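Local coordinates for protein Dot/Icm T4SS effector (Legionella pneumophila, PDB 6VVE) that acts as an effector kinase of the Dot/Icm type IV secretion system and is activated by host inositol hexakisphosphate, at residues F26-Y31 / V35-F40; Y85-T88 / A92-V95; W133-K136 / N140-F143. One frame throughout, in Å; residues are numbered along the deposited sequence.

Interaction 1 (F26-Y31 / V35-F40); sequences FKIYRY and VYAVRF. With IHP (inositol hexakisphosphate), chain B.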
loop_
_atom_site.group_PDB
_atom_site.type_symbol
_atom_site.label_atom_id
_atom_site.label_comp_id
_atom_site.label_asym_id
_atom_site.label_seq_id
_atom_site.Cartn_x
_atom_site.Cartn_y
_atom_site.Cartn_z
ATOM N N PHE A 26 -18.769 -6.569 -8.728
ATOM C CA PHE A 26 -18.015 -5.368 -9.047
ATOM C C PHE A 26 -18.176 -5.003 -10.515
ATOM O O PHE A 26 -18.255 -5.882 -11.383
ATOM C CB PHE A 26 -16.517 -5.546 -8.736
ATOM C CG PHE A 26 -16.224 -5.850 -7.298
ATOM C CD1 PHE A 26 -16.126 -4.826 -6.367
ATOM C CD2 PHE A 26 -16.034 -7.154 -6.872
ATOM C CE1 PHE A 26 -15.850 -5.094 -5.045
ATOM C CE2 PHE A 26 -15.759 -7.431 -5.543
ATOM C CZ PHE A 26 -15.663 -6.400 -4.630
ATOM N N LYS A 27 -18.210 -3.694 -10.783
ATOM C CA LYS A 27 -18.281 -3.159 -12.136
ATOM C C LYS A 27 -17.335 -1.972 -12.234
ATOM O O LYS A 27 -17.095 -1.273 -11.242
ATOM C CB LYS A 27 -19.700 -2.719 -12.510
ATOM C CG LYS A 27 -20.723 -3.843 -12.560
ATOM C CD LYS A 27 -20.538 -4.720 -13.794
ATOM C CE LYS A 27 -21.577 -5.837 -13.828
ATOM N NZ LYS A 27 -21.405 -6.741 -15.000
ATOM N N ILE A 28 -16.827 -1.731 -13.442
ATOM C CA ILE A 28 -15.946 -0.604 -13.724
ATOM C C ILE A 28 -16.677 0.347 -14.663
ATOM O O ILE A 28 -17.175 -0.075 -15.719
ATOM C CB ILE A 28 -14.617 -1.059 -14.350
ATOM C CG1 ILE A 28 -13.934 -2.106 -13.470
ATOM C CG2 ILE A 28 -13.707 0.141 -14.573
ATOM C CD1 ILE A 28 -13.562 -1.615 -12.093
ATOM N N TYR A 29 -16.741 1.626 -14.280
ATOM C CA TYR A 29 -17.441 2.635 -15.058
ATOM C C TYR A 29 -16.551 3.853 -15.255
ATOM O O TYR A 29 -15.837 4.268 -14.333
ATOM C CB TYR A 29 -18.742 3.086 -14.377
ATOM C CG TYR A 29 -19.759 1.994 -14.162
ATOM C CD1 TYR A 29 -20.562 1.556 -15.208
ATOM C CD2 TYR A 29 -19.932 1.412 -12.912
ATOM C CE1 TYR A 29 -21.510 0.562 -15.014
ATOM C CE2 TYR A 29 -20.872 0.423 -12.709
ATOM C CZ TYR A 29 -21.658 0.000 -13.765
ATOM O OH TYR A 29 -22.586 -0.993 -13.561
ATOM N N ARG A 30 -16.612 4.428 -16.456
ATOM C CA ARG A 30 -16.041 5.738 -16.737
ATOM C C ARG A 30 -17.166 6.763 -16.678
ATOM O O ARG A 30 -18.128 6.679 -17.451
ATOM C CB ARG A 30 -15.351 5.766 -18.099
ATOM C CG ARG A 30 -14.520 7.030 -18.330
ATOM C CD ARG A 30 -13.813 7.029 -19.697
ATOM N NE ARG A 30 -14.624 6.417 -20.743
ATOM C CZ ARG A 30 -14.285 5.325 -21.423
ATOM N NH1 ARG A 30 -13.133 4.717 -21.203
ATOM N NH2 ARG A 30 -15.104 4.850 -22.348
ATOM N N TYR A 31 -17.052 7.722 -15.761
ATOM C CA TYR A 31 -18.076 8.743 -15.571
ATOM C C TYR A 31 -17.406 10.097 -15.404
ATOM O O TYR A 31 -16.678 10.317 -14.434
ATOM C CB TYR A 31 -18.956 8.418 -14.355
ATOM C CG TYR A 31 -19.838 9.566 -13.908
ATOM C CD1 TYR A 31 -20.955 9.939 -14.647
ATOM C CD2 TYR A 31 -19.557 10.272 -12.747
ATOM C CE1 TYR A 31 -21.763 10.986 -14.242
ATOM C CE2 TYR A 31 -20.360 11.317 -12.332
ATOM C CZ TYR A 31 -21.462 11.670 -13.084
ATOM O OH TYR A 31 -22.262 12.710 -12.675
ATOM N N VAL A 35 -12.570 7.050 -13.829
ATOM C CA VAL A 35 -12.834 5.614 -13.850
ATOM C C VAL A 35 -13.043 5.146 -12.415
ATOM O O VAL A 35 -12.151 5.296 -11.569
ATOM C CB VAL A 35 -11.687 4.846 -14.523
ATOM C CG1 VAL A 35 -11.860 3.347 -14.332
ATOM C CG2 VAL A 35 -11.619 5.189 -16.004
ATOM N N TYR A 36 -14.221 4.593 -12.147
ATOM C CA TYR A 36 -14.616 4.140 -10.826
ATOM C C TYR A 36 -14.776 2.624 -10.802
ATOM O O TYR A 36 -15.051 1.982 -11.826
ATOM C CB TYR A 36 -15.945 4.767 -10.388
ATOM C CG TYR A 36 -15.972 6.273 -10.332
ATOM C CD1 TYR A 36 -16.267 7.025 -11.463
ATOM C CD2 TYR A 36 -15.732 6.947 -9.141
ATOM C CE1 TYR A 36 -16.298 8.395 -11.411
ATOM C CE2 TYR A 36 -15.764 8.326 -9.083
ATOM C CZ TYR A 36 -16.044 9.044 -10.216
ATOM O OH TYR A 36 -16.080 10.420 -10.167
ATOM N N ALA A 37 -14.617 2.056 -9.606
ATOM C CA ALA A 37 -15.006 0.679 -9.320
ATOM C C ALA A 37 -16.199 0.710 -8.375
ATOM O O ALA A 37 -16.139 1.356 -7.322
ATOM C CB ALA A 37 -13.848 -0.105 -8.708
ATOM N N VAL A 38 -17.281 0.032 -8.757
ATOM C CA VAL A 38 -18.527 0.026 -8.001
ATOM C C VAL A 38 -18.790 -1.387 -7.501
ATOM O O VAL A 38 -18.742 -2.344 -8.284
ATOM C CB VAL A 38 -19.709 0.517 -8.859
ATOM C CG1 VAL A 38 -21.019 0.402 -8.083
ATOM C CG2 VAL A 38 -19.483 1.951 -9.313
ATOM N N ARG A 39 -19.068 -1.516 -6.201
ATOM C CA ARG A 39 -19.397 -2.805 -5.609
ATOM C C ARG A 39 -20.893 -2.888 -5.346
ATOM O O ARG A 39 -21.570 -1.873 -5.151
ATOM C CB ARG A 39 -18.622 -3.034 -4.313
ATOM C CG ARG A 39 -18.969 -2.094 -3.175
ATOM C CD ARG A 39 -18.187 -2.450 -1.913
ATOM N NE ARG A 39 -18.630 -1.691 -0.744
ATOM C CZ ARG A 39 -19.630 -2.058 0.049
ATOM N NH1 ARG A 39 -20.295 -3.179 -0.191
ATOM N NH2 ARG A 39 -19.966 -1.304 1.087
ATOM N N PHE A 40 -21.405 -4.118 -5.345
ATOM C CA PHE A 40 -22.834 -4.380 -5.245
ATOM C C PHE A 40 -23.127 -5.305 -4.075
ATOM O O PHE A 40 -22.326 -6.182 -3.743
ATOM C CB PHE A 40 -23.369 -5.025 -6.536
ATOM C CG PHE A 40 -23.294 -4.131 -7.740
ATOM C CD1 PHE A 40 -22.075 -3.846 -8.339
ATOM C CD2 PHE A 40 -24.446 -3.572 -8.275
ATOM C CE1 PHE A 40 -22.002 -3.025 -9.435
ATOM C CE2 PHE A 40 -24.379 -2.745 -9.384
ATOM C CZ PHE A 40 -23.157 -2.470 -9.963
HETATM C C1 IHP B . -8.165 5.689 -22.886
HETATM C C2 IHP B . -8.461 5.728 -24.395
HETATM C C3 IHP B . -8.640 4.320 -24.966
HETATM C C4 IHP B . -9.744 3.564 -24.215
HETATM C C5 IHP B . -9.370 3.433 -22.726
HETATM C C6 IHP B . -9.124 4.797 -22.084
HETATM O O11 IHP B . -8.282 7.001 -22.366
HETATM P P1 IHP B . -6.925 7.796 -21.924
HETATM O O21 IHP B . -7.153 8.476 -20.596
HETATM O O31 IHP B . -5.768 6.830 -21.829
HETATM O O41 IHP B . -6.602 8.851 -22.980
HETATM O O12 IHP B . -7.374 6.360 -25.026
HETATM P P2 IHP B . -7.674 7.620 -26.051
HETATM O O22 IHP B . -9.126 8.012 -25.968
HETATM O O32 IHP B . -6.816 8.787 -25.651
HETATM O O42 IHP B . -7.345 7.191 -27.457
HETATM O O13 IHP B . -7.436 3.628 -24.792
HETATM P P3 IHP B . -6.815 2.723 -26.014
HETATM O O23 IHP B . -7.547 3.032 -27.309
HETATM O O33 IHP B . -5.337 3.063 -26.161
HETATM O O43 IHP B . -6.951 1.251 -25.693
HETATM O O14 IHP B . -9.904 2.294 -24.766
HETATM P P4 IHP B . -11.438 1.820 -25.140
HETATM O O24 IHP B . -12.024 2.741 -26.178
HETATM O O34 IHP B . -12.295 1.901 -23.888
HETATM O O44 IHP B . -11.421 0.407 -25.668
HETATM O O15 IHP B . -10.412 2.805 -22.045
HETATM P P5 IHP B . -10.176 1.297 -21.450
HETATM O O25 IHP B . -11.478 0.525 -21.511
HETATM O O35 IHP B . -9.132 0.571 -22.257
HETATM O O45 IHP B . -9.710 1.410 -20.014
HETATM O O16 IHP B . -8.553 4.600 -20.806
HETATM P P6 IHP B . -9.438 4.963 -19.463
HETATM O O26 IHP B . -8.620 5.832 -18.532
HETATM O O36 IHP B . -10.697 5.693 -19.859
HETATM O O46 IHP B . -9.805 3.665 -18.773
HETATM O O HOH W 1 -16.629 12.242 -12.064
#
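Residues 26-30 and 35-40 pair as the antiparallel arms of a beta hairpin, with Lys27 facing Val38 and Tyr29 facing Tyr36 as hydrogen-bonded pairs. Each pair closes a ring of two backbone bonds, and the one from Tyr36 N to Tyr29 O, at 2.7 Å, is nearly straight (173°). Between the rings, CA-H groups lean on the same carbonyls, as Ile28 CA does on Tyr36 O.

Side chains alternate between the two faces. On the face of Phe26, Ile28 and Ala37, the short Ala37 lets the branched Ile28 close in on it: Ile28 CD1 rests 3.7 Å from Ala37 CB, while Ile28 CG2 meets Val35 CG1. The Phe26 ring passes beside the aliphatic root of Arg39, CE1 lying 3.5 Å from Arg39 CB, and the guanidinium runs on to Glu41. Helix 102-121 packs on this face through Ile113, which touches both Phe26 and Ala37. On the other face, Val38 CG2 approaches the edge of the Tyr29 ring at 3.7 Å from CD2. With CG beside its backbone N (chi1 -64°), Lys27 lays CG against Phe40 CE1 at 3.5 Å; the bend at the next torsion then turns the chain away, toward Glu21. At the turn end, Tyr36 brings CE1 to Tyr31 O, and a water joins that carbonyl (3.1 Å) to Tyr36 OH.

Arg30 and Val35 face the inositol hexakisphosphate. Arg30 leaves the strand with CG opposite the backbone N (chi1 -169°), and its NH1 donates to IHP O36 at 2.9 Å; Val35 CG2 touches the same phosphate group. The long cationic arm suits a strand end beside a polyanion, and its positive charge probably offsets part of the phosphate charge; this end of the hairpin thus contributes a cation and an apolar methyl to one side of the pocket.

Interaction 2 (Y85-T88 / A92-V95); sequences YEKT and AMKV. With IHP (inositol hexakisphosphate), chain B; ADP (adenosine-5'-diphosphate), chain C.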
loop_
_atom_site.group_PDB
_atom_site.type_symbol
_atom_site.label_atom_id
_atom_site.label_comp_id
_atom_site.label_asym_id
_atom_site.label_seq_id
_atom_site.Cartn_x
_atom_site.Cartn_y
_atom_site.Cartn_z
ATOM N N TYR A 85 5.190 3.749 -18.293
ATOM C CA TYR A 85 5.044 4.803 -19.284
ATOM C C TYR A 85 4.038 5.838 -18.802
ATOM O O TYR A 85 3.267 5.606 -17.863
ATOM C CB TYR A 85 4.592 4.232 -20.635
ATOM C CG TYR A 85 5.509 3.170 -21.204
ATOM C CD1 TYR A 85 6.676 3.516 -21.876
ATOM C CD2 TYR A 85 5.204 1.823 -21.074
ATOM C CE1 TYR A 85 7.510 2.550 -22.402
ATOM C CE2 TYR A 85 6.035 0.850 -21.591
ATOM C CZ TYR A 85 7.185 1.217 -22.256
ATOM O OH TYR A 85 8.014 0.251 -22.776
ATOM N N GLU A 86 4.045 6.992 -19.470
ATOM C CA GLU A 86 3.077 8.053 -19.215
ATOM C C GLU A 86 2.012 7.984 -20.307
ATOM O O GLU A 86 2.222 8.453 -21.427
ATOM C CB GLU A 86 3.750 9.419 -19.180
ATOM C CG GLU A 86 2.785 10.566 -18.905
ATOM C CD GLU A 86 3.458 11.923 -18.928
ATOM O OE1 GLU A 86 4.682 11.983 -18.689
ATOM O OE2 GLU A 86 2.762 12.925 -19.188
ATOM N N LYS A 87 0.864 7.388 -19.977
ATOM C CA LYS A 87 -0.246 7.341 -20.923
ATOM C C LYS A 87 -0.854 8.726 -21.105
ATOM O O LYS A 87 -1.078 9.174 -22.236
ATOM C CB LYS A 87 -1.300 6.341 -20.439
ATOM C CG LYS A 87 -2.467 6.141 -21.392
ATOM C CD LYS A 87 -2.000 5.624 -22.744
ATOM C CE LYS A 87 -3.145 5.009 -23.535
ATOM N NZ LYS A 87 -4.028 6.031 -24.155
ATOM N N THR A 88 -1.143 9.412 -19.996
ATOM C CA THR A 88 -1.612 10.790 -20.019
ATOM C C THR A 88 -0.929 11.537 -18.880
ATOM O O THR A 88 -0.160 10.960 -18.105
ATOM C CB THR A 88 -3.138 10.880 -19.895
ATOM O OG1 THR A 88 -3.537 10.463 -18.585
ATOM C CG2 THR A 88 -3.817 10.001 -20.939
ATOM N N ALA A 92 -0.512 6.656 -15.327
ATOM C CA ALA A 92 0.671 5.869 -15.644
ATOM C C ALA A 92 0.260 4.495 -16.172
ATOM O O ALA A 92 -0.859 4.028 -15.944
ATOM C CB ALA A 92 1.562 5.711 -14.409
HETATM N N MSE A 93 1.190 3.846 -16.865
HETATM C CA MSE A 93 0.933 2.580 -17.542
HETATM C C MSE A 93 2.161 1.670 -17.455
HETATM O O MSE A 93 3.214 1.973 -18.018
HETATM C CB MSE A 93 0.567 2.843 -19.003
HETATM C CG MSE A 93 0.159 1.623 -19.818
HETATM SE SE MSE A 93 -0.322 2.174 -21.583
HETATM C CE MSE A 93 -1.179 0.669 -22.359
ATOM N N LYS A 94 2.015 0.553 -16.750
ATOM C CA LYS A 94 3.124 -0.354 -16.474
ATOM C C LYS A 94 2.985 -1.627 -17.300
ATOM O O LYS A 94 1.909 -2.233 -17.345
ATOM C CB LYS A 94 3.183 -0.697 -14.982
ATOM C CG LYS A 94 4.334 -1.608 -14.588
ATOM C CD LYS A 94 4.544 -1.594 -13.077
ATOM C CE LYS A 94 5.605 -2.600 -12.654
ATOM N NZ LYS A 94 5.859 -2.539 -11.180
ATOM N N VAL A 95 4.074 -2.023 -17.947
ATOM C CA VAL A 95 4.141 -3.252 -18.730
ATOM C C VAL A 95 5.064 -4.206 -17.985
ATOM O O VAL A 95 6.284 -3.995 -17.938
ATOM C CB VAL A 95 4.642 -2.993 -20.158
ATOM C CG1 VAL A 95 4.898 -4.308 -20.881
ATOM C CG2 VAL A 95 3.643 -2.146 -20.923
HETATM C C1 IHP B . -8.165 5.689 -22.886
HETATM C C2 IHP B . -8.461 5.728 -24.395
HETATM C C3 IHP B . -8.640 4.320 -24.966
HETATM C C4 IHP B . -9.744 3.564 -24.215
HETATM C C5 IHP B . -9.370 3.433 -22.726
HETATM C C6 IHP B . -9.124 4.797 -22.084
HETATM O O11 IHP B . -8.282 7.001 -22.366
HETATM P P1 IHP B . -6.925 7.796 -21.924
HETATM O O21 IHP B . -7.153 8.476 -20.596
HETATM O O31 IHP B . -5.768 6.830 -21.829
HETATM O O41 IHP B . -6.602 8.851 -22.980
HETATM O O12 IHP B . -7.374 6.360 -25.026
HETATM P P2 IHP B . -7.674 7.620 -26.051
HETATM O O22 IHP B . -9.126 8.012 -25.968
HETATM O O32 IHP B . -6.816 8.787 -25.651
HETATM O O42 IHP B . -7.345 7.191 -27.457
HETATM O O13 IHP B . -7.436 3.628 -24.792
HETATM P P3 IHP B . -6.815 2.723 -26.014
HETATM O O23 IHP B . -7.547 3.032 -27.309
HETATM O O33 IHP B . -5.337 3.063 -26.161
HETATM O O43 IHP B . -6.951 1.251 -25.693
HETATM O O14 IHP B . -9.904 2.294 -24.766
HETATM P P4 IHP B . -11.438 1.820 -25.140
HETATM O O24 IHP B . -12.024 2.741 -26.178
HETATM O O34 IHP B . -12.295 1.901 -23.888
HETATM O O44 IHP B . -11.421 0.407 -25.668
HETATM O O15 IHP B . -10.412 2.805 -22.045
HETATM P P5 IHP B . -10.176 1.297 -21.450
HETATM O O25 IHP B . -11.478 0.525 -21.511
HETATM O O35 IHP B . -9.132 0.571 -22.257
HETATM O O45 IHP B . -9.710 1.410 -20.014
HETATM O O16 IHP B . -8.553 4.600 -20.806
HETATM P P6 IHP B . -9.438 4.963 -19.463
HETATM O O26 IHP B . -8.620 5.832 -18.532
HETATM O O36 IHP B . -10.697 5.693 -19.859
HETATM O O46 IHP B . -9.805 3.665 -18.773
HETATM P PB ADP C . 10.133 -1.170 -8.969
HETATM O O1B ADP C . 10.475 -1.005 -7.501
HETATM O O2B ADP C . 11.098 -0.475 -9.893
HETATM O O3B ADP C . 9.780 -2.589 -9.380
HETATM P PA ADP C . 8.081 0.002 -10.549
HETATM O O1A ADP C . 6.593 -0.003 -10.320
HETATM O O2A ADP C . 8.674 -0.892 -11.605
HETATM O O3A ADP C . 8.746 -0.352 -9.126
HETATM O "O5'" ADP C . 8.493 1.516 -10.866
HETATM C "C5'" ADP C . 9.731 1.846 -11.475
HETATM C "C4'" ADP C . 9.837 3.342 -11.616
HETATM O "O4'" ADP C . 8.784 3.876 -12.442
HETATM C "C3'" ADP C . 9.757 4.090 -10.263
HETATM O "O3'" ADP C . 11.001 4.253 -9.638
HETATM C "C2'" ADP C . 9.126 5.441 -10.666
HETATM O "O2'" ADP C . 10.137 6.389 -10.946
HETATM C "C1'" ADP C . 8.309 5.130 -11.933
HETATM N N9 ADP C . 6.888 5.043 -11.541
HETATM C C8 ADP C . 6.258 3.916 -11.146
HETATM N N7 ADP C . 4.960 4.174 -10.841
HETATM C C5 ADP C . 4.758 5.486 -11.045
HETATM C C6 ADP C . 3.616 6.411 -10.916
HETATM N N6 ADP C . 2.418 5.951 -10.508
HETATM N N1 ADP C . 3.810 7.718 -11.226
HETATM C C2 ADP C . 5.012 8.181 -11.640
HETATM N N3 ADP C . 6.089 7.386 -11.777
HETATM C C4 ADP C . 6.027 6.058 -11.505
#
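Tyr85 pairs with Met93, a selenomethionine here, through two backbone hydrogen bonds: Tyr85 N gives a nearly straight one to Met93 O (2.7 Å, 173°), and Met93 N returns a more bent one to Tyr85 O at 2.9 Å. With CG beside its own backbone N (chi1 -57°), the tyrosine brings its ring near Met93 O, CD2 lying 3.6 Å from that oxygen, and offers its edge to Val95, whose CG2 is 3.9 Å from CE2. Glu86 faces Ala92 as a non-hydrogen-bonded pair; its carboxylate goes to Lys74, and the small Ala92 puts its methyl close to the adenine amino group of ADP, CB lying 4.0 Å from N6. These arms form a beta hairpin in the five-stranded antiparallel sheet of the kinase N-lobe, where Lys94 reaches the nucleotide: its extended chain brings NZ to ADP O1A at 2.8 Å, and Asp207 salt-bridges the same amine. Lys87 follows, where the chain turns a corner in a classic beta bulge, Lys87 and Thr88 both facing Lys91. Its CD passes 4.0 Å from Met93 SE, an apolar contact suited to the lysine's methylenes, and bends at chi2 and chi4 set NZ 3.0 Å from IHP O31. Thr88 lays CG2 against IHP O41.

Interaction 3 (W133-K136 / N140-F143); sequences WNIK and NVYF. With IHP (inositol hexakisphosphate), chain B.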
loop_
_atom_site.group_PDB
_atom_site.type_symbol
_atom_site.label_atom_id
_atom_site.label_comp_id
_atom_site.label_asym_id
_atom_site.label_seq_id
_atom_site.Cartn_x
_atom_site.Cartn_y
_atom_site.Cartn_z
ATOM N N TRP A 133 -5.322 -4.026 -14.001
ATOM C CA TRP A 133 -4.707 -4.629 -15.171
ATOM C C TRP A 133 -5.726 -4.645 -16.306
ATOM O O TRP A 133 -6.808 -5.229 -16.169
ATOM C CB TRP A 133 -4.235 -6.048 -14.860
ATOM C CG TRP A 133 -3.039 -6.110 -13.973
ATOM C CD1 TRP A 133 -3.027 -6.328 -12.625
ATOM C CD2 TRP A 133 -1.672 -5.952 -14.369
ATOM N NE1 TRP A 133 -1.732 -6.318 -12.161
ATOM C CE2 TRP A 133 -0.881 -6.094 -13.210
ATOM C CE3 TRP A 133 -1.040 -5.710 -15.588
ATOM C CZ2 TRP A 133 0.507 -5.994 -13.237
ATOM C CZ3 TRP A 133 0.344 -5.619 -15.613
ATOM C CH2 TRP A 133 1.099 -5.760 -14.443
ATOM N N ASN A 134 -5.379 -4.003 -17.416
ATOM C CA ASN A 134 -6.214 -4.027 -18.608
ATOM C C ASN A 134 -5.942 -5.314 -19.373
ATOM O O ASN A 134 -4.788 -5.616 -19.713
ATOM C CB ASN A 134 -5.930 -2.807 -19.479
ATOM C CG ASN A 134 -6.964 -2.628 -20.576
ATOM O OD1 ASN A 134 -7.057 -3.441 -21.502
ATOM N ND2 ASN A 134 -7.745 -1.557 -20.480
ATOM N N ILE A 135 -7.003 -6.070 -19.652
ATOM C CA ILE A 135 -6.849 -7.416 -20.187
ATOM C C ILE A 135 -7.708 -7.639 -21.424
ATOM O O ILE A 135 -7.978 -8.788 -21.802
ATOM C CB ILE A 135 -7.197 -8.460 -19.101
ATOM C CG1 ILE A 135 -8.670 -8.302 -18.698
ATOM C CG2 ILE A 135 -6.289 -8.302 -17.904
ATOM C CD1 ILE A 135 -9.092 -9.171 -17.547
ATOM N N LYS A 136 -8.137 -6.555 -22.069
ATOM C CA LYS A 136 -8.971 -6.720 -23.259
ATOM C C LYS A 136 -8.186 -7.394 -24.381
ATOM O O LYS A 136 -8.772 -8.036 -25.255
ATOM C CB LYS A 136 -9.535 -5.375 -23.715
ATOM C CG LYS A 136 -8.516 -4.352 -24.194
ATOM C CD LYS A 136 -9.151 -2.965 -24.225
ATOM C CE LYS A 136 -8.189 -1.916 -24.769
ATOM N NZ LYS A 136 -8.801 -0.555 -24.789
ATOM N N ASN A 140 -1.507 -8.253 -24.652
ATOM C CA ASN A 140 -1.061 -6.874 -24.492
ATOM C C ASN A 140 -1.630 -6.319 -23.182
ATOM O O ASN A 140 -2.432 -5.388 -23.161
ATOM C CB ASN A 140 -1.482 -6.018 -25.684
ATOM C CG ASN A 140 -0.835 -4.644 -25.675
ATOM O OD1 ASN A 140 0.330 -4.498 -25.312
ATOM N ND2 ASN A 140 -1.591 -3.631 -26.070
ATOM N N VAL A 141 -1.201 -6.905 -22.079
ATOM C CA VAL A 141 -1.714 -6.580 -20.755
ATOM C C VAL A 141 -0.863 -5.473 -20.155
ATOM O O VAL A 141 0.357 -5.435 -20.345
ATOM C CB VAL A 141 -1.726 -7.833 -19.858
ATOM C CG1 VAL A 141 -2.237 -7.492 -18.465
ATOM C CG2 VAL A 141 -2.572 -8.929 -20.494
ATOM N N TYR A 142 -1.507 -4.569 -19.421
ATOM C CA TYR A 142 -0.810 -3.442 -18.819
ATOM C C TYR A 142 -1.623 -2.926 -17.647
ATOM O O TYR A 142 -2.832 -3.155 -17.560
ATOM C CB TYR A 142 -0.568 -2.322 -19.839
ATOM C CG TYR A 142 -1.771 -1.994 -20.685
ATOM C CD1 TYR A 142 -2.762 -1.137 -20.218
ATOM C CD2 TYR A 142 -1.914 -2.529 -21.956
ATOM C CE1 TYR A 142 -3.864 -0.831 -20.994
ATOM C CE2 TYR A 142 -3.013 -2.222 -22.741
ATOM C CZ TYR A 142 -3.984 -1.376 -22.256
ATOM O OH TYR A 142 -5.077 -1.066 -23.036
ATOM N N PHE A 143 -0.938 -2.211 -16.753
ATOM C CA PHE A 143 -1.484 -1.792 -15.465
ATOM C C PHE A 143 -1.681 -0.282 -15.485
ATOM O O PHE A 143 -0.704 0.471 -15.504
ATOM C CB PHE A 143 -0.547 -2.217 -14.332
ATOM C CG PHE A 143 -1.121 -2.042 -12.955
ATOM C CD1 PHE A 143 -2.050 -2.946 -12.457
ATOM C CD2 PHE A 143 -0.719 -0.990 -12.150
ATOM C CE1 PHE A 143 -2.577 -2.788 -11.187
ATOM C CE2 PHE A 143 -1.242 -0.830 -10.883
ATOM C CZ PHE A 143 -2.172 -1.726 -10.400
HETATM C C1 IHP B . -8.165 5.689 -22.886
HETATM C C2 IHP B . -8.461 5.728 -24.395
HETATM C C3 IHP B . -8.640 4.320 -24.966
HETATM C C4 IHP B . -9.744 3.564 -24.215
HETATM C C5 IHP B . -9.370 3.433 -22.726
HETATM C C6 IHP B . -9.124 4.797 -22.084
HETATM O O11 IHP B . -8.282 7.001 -22.366
HETATM P P1 IHP B . -6.925 7.796 -21.924
HETATM O O21 IHP B . -7.153 8.476 -20.596
HETATM O O31 IHP B . -5.768 6.830 -21.829
HETATM O O41 IHP B . -6.602 8.851 -22.980
HETATM O O12 IHP B . -7.374 6.360 -25.026
HETATM P P2 IHP B . -7.674 7.620 -26.051
HETATM O O22 IHP B . -9.126 8.012 -25.968
HETATM O O32 IHP B . -6.816 8.787 -25.651
HETATM O O42 IHP B . -7.345 7.191 -27.457
HETATM O O13 IHP B . -7.436 3.628 -24.792
HETATM P P3 IHP B . -6.815 2.723 -26.014
HETATM O O23 IHP B . -7.547 3.032 -27.309
HETATM O O33 IHP B . -5.337 3.063 -26.161
HETATM O O43 IHP B . -6.951 1.251 -25.693
HETATM O O14 IHP B . -9.904 2.294 -24.766
HETATM P P4 IHP B . -11.438 1.820 -25.140
HETATM O O24 IHP B . -12.024 2.741 -26.178
HETATM O O34 IHP B . -12.295 1.901 -23.888
HETATM O O44 IHP B . -11.421 0.407 -25.668
HETATM O O15 IHP B . -10.412 2.805 -22.045
HETATM P P5 IHP B . -10.176 1.297 -21.450
HETATM O O25 IHP B . -11.478 0.525 -21.511
HETATM O O35 IHP B . -9.132 0.571 -22.257
HETATM O O45 IHP B . -9.710 1.410 -20.014
HETATM O O16 IHP B . -8.553 4.600 -20.806
HETATM P P6 IHP B . -9.438 4.963 -19.463
HETATM O O26 IHP B . -8.620 5.832 -18.532
HETATM O O36 IHP B . -10.697 5.693 -19.859
HETATM O O46 IHP B . -9.805 3.665 -18.773
HETATM O O HOH W 2 -5.151 -5.057 -23.091
HETATM O O HOH W 3 -6.659 0.845 -22.907
#
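Trp133 and Phe143 face each other as a non-hydrogen-bonded pair, and their rings make a T-shaped contact in which the edge of Phe143 is turned toward the indole face. The centroids of the Trp133 five-membered ring and the Phe143 ring lie 4.6 Å apart, with planes at 57°. Phe143 CB adds a CH-pi contact, standing 3.6 Å above the centroid of the indole six-membered ring and almost on its normal. Val141 CG1 touches Trp133 CE3 farther along, while the indole NE1 is spent on Asp207 O. A broad indole suits this place, since one surface can receive a methylene and a ring edge together.

On the other face, Tyr142 runs alongside Asn134, both pointing the same way, with amide and ring planes 19° apart. Tyr142 CG sits between the backbone N and the carbonyl carbon (chi1 46°), which brings the ring alongside Asn134, CE1 3.2 Å from Asn134 CB. The backbones beneath are joined by a strong bond, Asn134 N to Tyr142 O at 2.7 Å, and a weak return bond.

Asn134 and Tyr142 on this face, and Lys136 just past the strand, meet inositol hexakisphosphate. Lys136, extended beyond CG, brings NZ to IHP O43 at 2.7 Å and also to O35 and O44, oxygens of three different phosphates. A water lies among Lys136 NZ, Tyr142 OH and the oxygens O35 and O43, and Asn134 ND2 adds a weak bond to O35. One ammonium shared by three phosphates should ease their mutual repulsion, while on the other face Trp133 meets the Tyr105 ring and Phe143 touches Ile112, both of helix 102-121.

All three contacts are beta hairpins that touch inositol hexakisphosphate, yet they belong to two sheets. Interaction 1 lies in the separate four-stranded sheet nearer the N-terminus, about 17 Å between centres from interaction 3, and the two do not touch. Interactions 2 and 3 share the five-stranded sheet: strands 91-96 and 142-146 are neighbours, Lys94 O and Phe143 N make a probable hydrogen bond, and Met93 packs on Tyr142. Interaction 3 is mostly buried, with aromatic packing on one face and phosphate-binding groups on the other; interaction 1 relies on regular backbone pairing with aliphatic and ring-to-aliphatic contacts; interaction 2, smaller and partly exposed, alone binds both ligands, its strands running between the activator's phosphates and ADP.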